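Local coordinates for protein putative antibiotic biosynthesis monooxygenase (Bacteroides thetaiotaomicron, PDB 3KKF) that probably acts as a monooxygenase of the antibiotic biosynthesis type and binds calcium, at residues E28-S33 with L43-E48; V32-R35 with G39-V42. All blocks are in the same frame, centred on the assembly; numbering follows the deposited sequence.

Contact 1 (E28-S33 with L43-E48)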
loop_
_atom_site.group_PDB
_atom_site.type_symbol
_atom_site.label_atom_id
_atom_site.label_comp_id
_atom_site.label_asym_id
_atom_site.label_seq_id
_atom_site.Cartn_x
_atom_site.Cartn_y
_atom_site.Cartn_z
ATOM N N GLU A 28 1.165 -14.407 11.099
ATOM C CA GLU A 28 0.092 -15.209 11.661
ATOM C C GLU A 28 -1.178 -14.381 11.855
ATOM O O GLU A 28 -2.278 -14.807 11.494
ATOM C CB GLU A 28 0.523 -15.818 13.009
ATOM C CG GLU A 28 -0.599 -16.568 13.758
ATOM C CD GLU A 28 -0.092 -17.173 15.043
ATOM O OE1 GLU A 28 0.320 -16.424 15.942
ATOM O OE2 GLU A 28 -0.078 -18.430 15.137
ATOM N N GLU A 29 -1.032 -13.187 12.413
ATOM C CA GLU A 29 -2.205 -12.383 12.695
ATOM C C GLU A 29 -2.914 -11.935 11.393
ATOM O O GLU A 29 -4.142 -11.932 11.327
ATOM C CB GLU A 29 -1.861 -11.218 13.620
ATOM C CG GLU A 29 -3.074 -10.537 14.270
ATOM C CD GLU A 29 -3.686 -9.450 13.457
ATOM O OE1 GLU A 29 -3.001 -8.848 12.563
ATOM O OE2 GLU A 29 -4.848 -9.137 13.742
ATOM N N ILE A 30 -2.156 -11.619 10.365
ATOM C CA ILE A 30 -2.748 -11.259 9.056
ATOM C C ILE A 30 -3.459 -12.466 8.451
ATOM O O ILE A 30 -4.588 -12.343 7.963
ATOM C CB ILE A 30 -1.698 -10.676 8.109
ATOM C CG1 ILE A 30 -1.263 -9.291 8.618
ATOM C CG2 ILE A 30 -2.235 -10.618 6.662
ATOM C CD1 ILE A 30 -0.208 -8.627 7.747
ATOM N N GLU A 31 -2.819 -13.633 8.494
ATOM C CA GLU A 31 -3.439 -14.849 7.948
ATOM C C GLU A 31 -4.750 -15.164 8.645
ATOM O O GLU A 31 -5.757 -15.472 7.984
ATOM C CB GLU A 31 -2.504 -16.049 8.075
ATOM C CG GLU A 31 -1.304 -16.042 7.137
ATOM C CD GLU A 31 -0.238 -17.104 7.506
ATOM O OE1 GLU A 31 -0.243 -17.596 8.667
ATOM O OE2 GLU A 31 0.614 -17.406 6.641
ATOM N N VAL A 32 -4.763 -15.085 9.977
ATOM C CA VAL A 32 -5.997 -15.370 10.735
ATOM C C VAL A 32 -7.078 -14.324 10.410
ATOM O O VAL A 32 -8.248 -14.667 10.205
ATOM C CB VAL A 32 -5.726 -15.452 12.283
ATOM C CG1 VAL A 32 -7.034 -15.603 13.051
ATOM C CG2 VAL A 32 -4.738 -16.625 12.613
ATOM N N SER A 33 -6.686 -13.046 10.342
ATOM C CA SER A 33 -7.659 -11.974 10.056
ATOM C C SER A 33 -8.290 -12.156 8.687
ATOM O O SER A 33 -9.531 -12.066 8.536
ATOM C CB SER A 33 -6.994 -10.599 10.120
ATOM O OG SER A 33 -6.433 -10.324 11.383
ATOM N N LEU A 43 -4.936 -6.740 4.473
ATOM C CA LEU A 43 -3.841 -6.279 5.337
ATOM C C LEU A 43 -2.617 -6.683 4.499
ATOM O O LEU A 43 -2.164 -7.845 4.554
ATOM C CB LEU A 43 -3.825 -6.926 6.713
ATOM C CG LEU A 43 -5.065 -6.645 7.566
ATOM C CD1 LEU A 43 -5.154 -7.559 8.806
ATOM C CD2 LEU A 43 -5.133 -5.151 7.971
ATOM N N TYR A 44 -2.126 -5.775 3.661
ATOM C CA TYR A 44 -1.040 -6.049 2.726
ATOM C C TYR A 44 0.248 -5.424 3.260
ATOM O O TYR A 44 0.489 -4.219 3.103
ATOM C CB TYR A 44 -1.368 -5.559 1.307
ATOM C CG TYR A 44 -0.417 -6.101 0.258
ATOM C CD1 TYR A 44 -0.672 -7.318 -0.397
ATOM C CD2 TYR A 44 0.745 -5.431 -0.066
ATOM C CE1 TYR A 44 0.215 -7.819 -1.361
ATOM C CE2 TYR A 44 1.626 -5.937 -1.022
ATOM C CZ TYR A 44 1.349 -7.110 -1.656
ATOM O OH TYR A 44 2.239 -7.554 -2.597
ATOM N N ALA A 45 1.062 -6.247 3.941
ATOM C CA ALA A 45 2.298 -5.798 4.566
ATOM C C ALA A 45 3.484 -5.994 3.650
ATOM O O ALA A 45 3.586 -7.012 2.981
ATOM C CB ALA A 45 2.523 -6.558 5.907
ATOM N N VAL A 46 4.367 -4.988 3.609
ATOM C CA VAL A 46 5.620 -5.079 2.868
ATOM C C VAL A 46 6.763 -4.566 3.748
ATOM O O VAL A 46 6.568 -3.711 4.625
ATOM C CB VAL A 46 5.593 -4.246 1.553
ATOM C CG1 VAL A 46 4.403 -4.645 0.672
ATOM C CG2 VAL A 46 5.566 -2.723 1.836
ATOM N N ALA A 47 7.952 -5.148 3.538
ATOM C CA ALA A 47 9.175 -4.723 4.224
ATOM C C ALA A 47 10.072 -4.028 3.213
ATOM O O ALA A 47 10.223 -4.494 2.094
ATOM C CB ALA A 47 9.897 -5.921 4.841
ATOM N N GLU A 48 10.666 -2.925 3.591
ATOM C CA GLU A 48 11.571 -2.207 2.692
ATOM C C GLU A 48 12.815 -3.077 2.448
ATOM O O GLU A 48 13.426 -3.533 3.403
ATOM C CB GLU A 48 11.938 -0.817 3.274
ATOM C CG GLU A 48 10.697 0.070 3.528
ATOM C CD GLU A 48 11.004 1.473 3.919
ATOM O OE1 GLU A 48 12.155 1.918 3.738
ATOM O OE2 GLU A 48 10.064 2.146 4.419
#
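I30 and L43 carry this contact between them. The side chain of I30 lies over residues L43 and A45 in the middle of strand 40-48. Both branches face L43 CB from the same side, each at 4.0 Å, and I30 CG2 also reaches the carbonyl O of L43 at 3.5 Å. The chain of I30 is fully extended at its second torsion (chi2 180°), which carries CD1 on along the strand to A45 CB, 3.9 Å away. L43 runs back towards the helix, with CD1 3.8 Å from S33 CB.

The packing is close around I30, L43 and S33, and all the touching residues are buried. It thins out beyond A45. The strand runs nearly antiparallel to the helix, at 158°, but it leaves the helix as it goes. V46, A47 and E48 lie too far out to meet the helix segment. They pair with a strand of the second subunit on one edge, and V46 and E48 bond T56 and H54 of strand 54-61. I99 of the second subunit packs on I30.

S33 has one polar atom next to this apolar patch. Its OG sits beside its own backbone N (chi1 -60°) and turns back to bond E29 O at 2.8 Å. S33 N bonds the same oxygen from the opposite face of the carbonyl plane. OG also has a weak hydrogen bond with E37 OE2.

The helix is 19-36, which links strands 6-14 and 40-48 and covers one face of the antiparallel sheet, as in the dimeric alpha/beta barrel family. With no hydrogen bond between the segments, their contact is one of apolar packing, and the serine hydroxyl finds its main partner within the helix.

Contact 2 (V32-R35 with G39-V42)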
loop_
_atom_site.group_PDB
_atom_site.type_symbol
_atom_site.label_atom_id
_atom_site.label_comp_id
_atom_site.label_asym_id
_atom_site.label_seq_id
_atom_site.Cartn_x
_atom_site.Cartn_y
_atom_site.Cartn_z
ATOM N N VAL A 32 -4.763 -15.085 9.977
ATOM C CA VAL A 32 -5.997 -15.370 10.735
ATOM C C VAL A 32 -7.078 -14.324 10.410
ATOM O O VAL A 32 -8.248 -14.667 10.205
ATOM C CB VAL A 32 -5.726 -15.452 12.283
ATOM C CG1 VAL A 32 -7.034 -15.603 13.051
ATOM C CG2 VAL A 32 -4.738 -16.625 12.613
ATOM N N SER A 33 -6.686 -13.046 10.342
ATOM C CA SER A 33 -7.659 -11.974 10.056
ATOM C C SER A 33 -8.290 -12.156 8.687
ATOM O O SER A 33 -9.531 -12.066 8.536
ATOM C CB SER A 33 -6.994 -10.599 10.120
ATOM O OG SER A 33 -6.433 -10.324 11.383
HETATM N N MSE A 34 -7.467 -12.455 7.678
HETATM C CA MSE A 34 -7.981 -12.646 6.338
HETATM C C MSE A 34 -8.933 -13.851 6.294
HETATM O O MSE A 34 -9.988 -13.805 5.643
HETATM C CB MSE A 34 -6.848 -12.829 5.322
HETATM C CG MSE A 34 -5.990 -11.594 5.117
HETATM SE SE MSE A 34 -6.915 -10.114 4.336
HETATM C CE MSE A 34 -7.137 -10.749 2.522
ATOM N N ARG A 35 -8.587 -14.915 7.005
ATOM C CA ARG A 35 -9.371 -16.147 7.054
ATOM C C ARG A 35 -10.719 -16.003 7.757
ATOM O O ARG A 35 -11.728 -16.545 7.321
ATOM C CB ARG A 35 -8.541 -17.229 7.816
ATOM C CG ARG A 35 -9.232 -18.631 8.023
ATOM C CD ARG A 35 -8.331 -19.591 8.830
ATOM N N GLY A 39 -15.032 -8.462 7.199
ATOM C CA GLY A 39 -14.832 -7.021 7.161
ATOM C C GLY A 39 -13.392 -6.566 7.008
ATOM O O GLY A 39 -13.137 -5.393 6.842
ATOM N N VAL A 40 -12.444 -7.493 7.116
ATOM C CA VAL A 40 -11.016 -7.188 6.830
ATOM C C VAL A 40 -10.838 -7.522 5.347
ATOM O O VAL A 40 -10.845 -8.705 4.956
ATOM C CB VAL A 40 -10.035 -7.980 7.721
ATOM C CG1 VAL A 40 -8.584 -7.770 7.233
ATOM C CG2 VAL A 40 -10.195 -7.597 9.197
ATOM N N LEU A 41 -10.716 -6.490 4.510
ATOM C CA LEU A 41 -10.632 -6.672 3.057
ATOM C C LEU A 41 -9.203 -6.916 2.596
ATOM O O LEU A 41 -8.975 -7.717 1.685
ATOM C CB LEU A 41 -11.323 -5.514 2.311
ATOM C CG LEU A 41 -12.786 -5.239 2.735
ATOM C CD1 LEU A 41 -13.371 -4.099 1.926
ATOM C CD2 LEU A 41 -13.663 -6.469 2.606
ATOM N N VAL A 42 -8.240 -6.213 3.200
ATOM C CA VAL A 42 -6.828 -6.581 3.007
ATOM C C VAL A 42 -5.990 -6.011 4.131
ATOM O O VAL A 42 -6.287 -4.943 4.668
ATOM C CB VAL A 42 -6.240 -6.123 1.599
ATOM C CG1 VAL A 42 -5.728 -4.656 1.616
ATOM C CG2 VAL A 42 -5.144 -7.091 1.109
#
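This is apolar packing between the last turn of helix 19-36 and the first residues of strand 40-48, carried by M34 on V40, L41 and V42. Only a short turn separates the two segments, so the chain folds back on itself here. M34 is selenomethionine in this crystal. Its side chain is bent at both chi2 (-65°) and chi3 (-72°). The bends bring its end to the strand although its CB does not point straight there.

SE rests against the strand backbone, 3.8 Å from V42 CA. It also lies 4.1 Å from V40 CG1, and the M34 and V40 side chains cross at about a right angle. The methyl carbon CE turns to the carbonyl O of L41, at 3.6 Å. Next to M34, S33 adds a looser touch, with its CB 4.3 Å from V40 CG1. V40 CG1 is anti to its own backbone N (chi1 172°), and this places the methyl between S33 and M34.

The strand is irregular here. L41 and V42 both face I60 and form a classic beta bulge. V40 points to the helix; at the bulge the usual alternation fails, and L41 and V42 both point away. V42 meets SE through its CA, and of its side chain CG2 comes nearest, 4.4 Å from M34 CE. No hydrogen bond crosses the contact.

H70 of helix 64-71 touches both S33 and V40, and H75 of helix 74-83 touches S33. Strand 54-61 pairs through I60 with the bulge. From the second subunit, K105 NZ bonds M34 O, while K103 packs on M34 and M104 on V42. The contact is thus bordered by helices 64-71 and 74-83, by strand 54-61 and by the C-terminal residues of the second subunit.

In the fold
Contacts 1 and 2 are successive parts of one seam between helix 19-36 and strand 40-48, with centres 10 Å apart. They share S33 on the helix. They also meet directly, with M34 SE 3.9 Å from L43 N. The bulge in contact 2 comes just before L43, which points back to the helix in contact 1. A bound acetate, probably from the crystallisation liquor, lies about 4 Å from the L43 side chain and 5 Å from that of S33. It may mark a pocket. The calcium site of G1, N4, N5 and A62 is closer to contact 2: the L41 side chain is about 6 Å from a calcium ion.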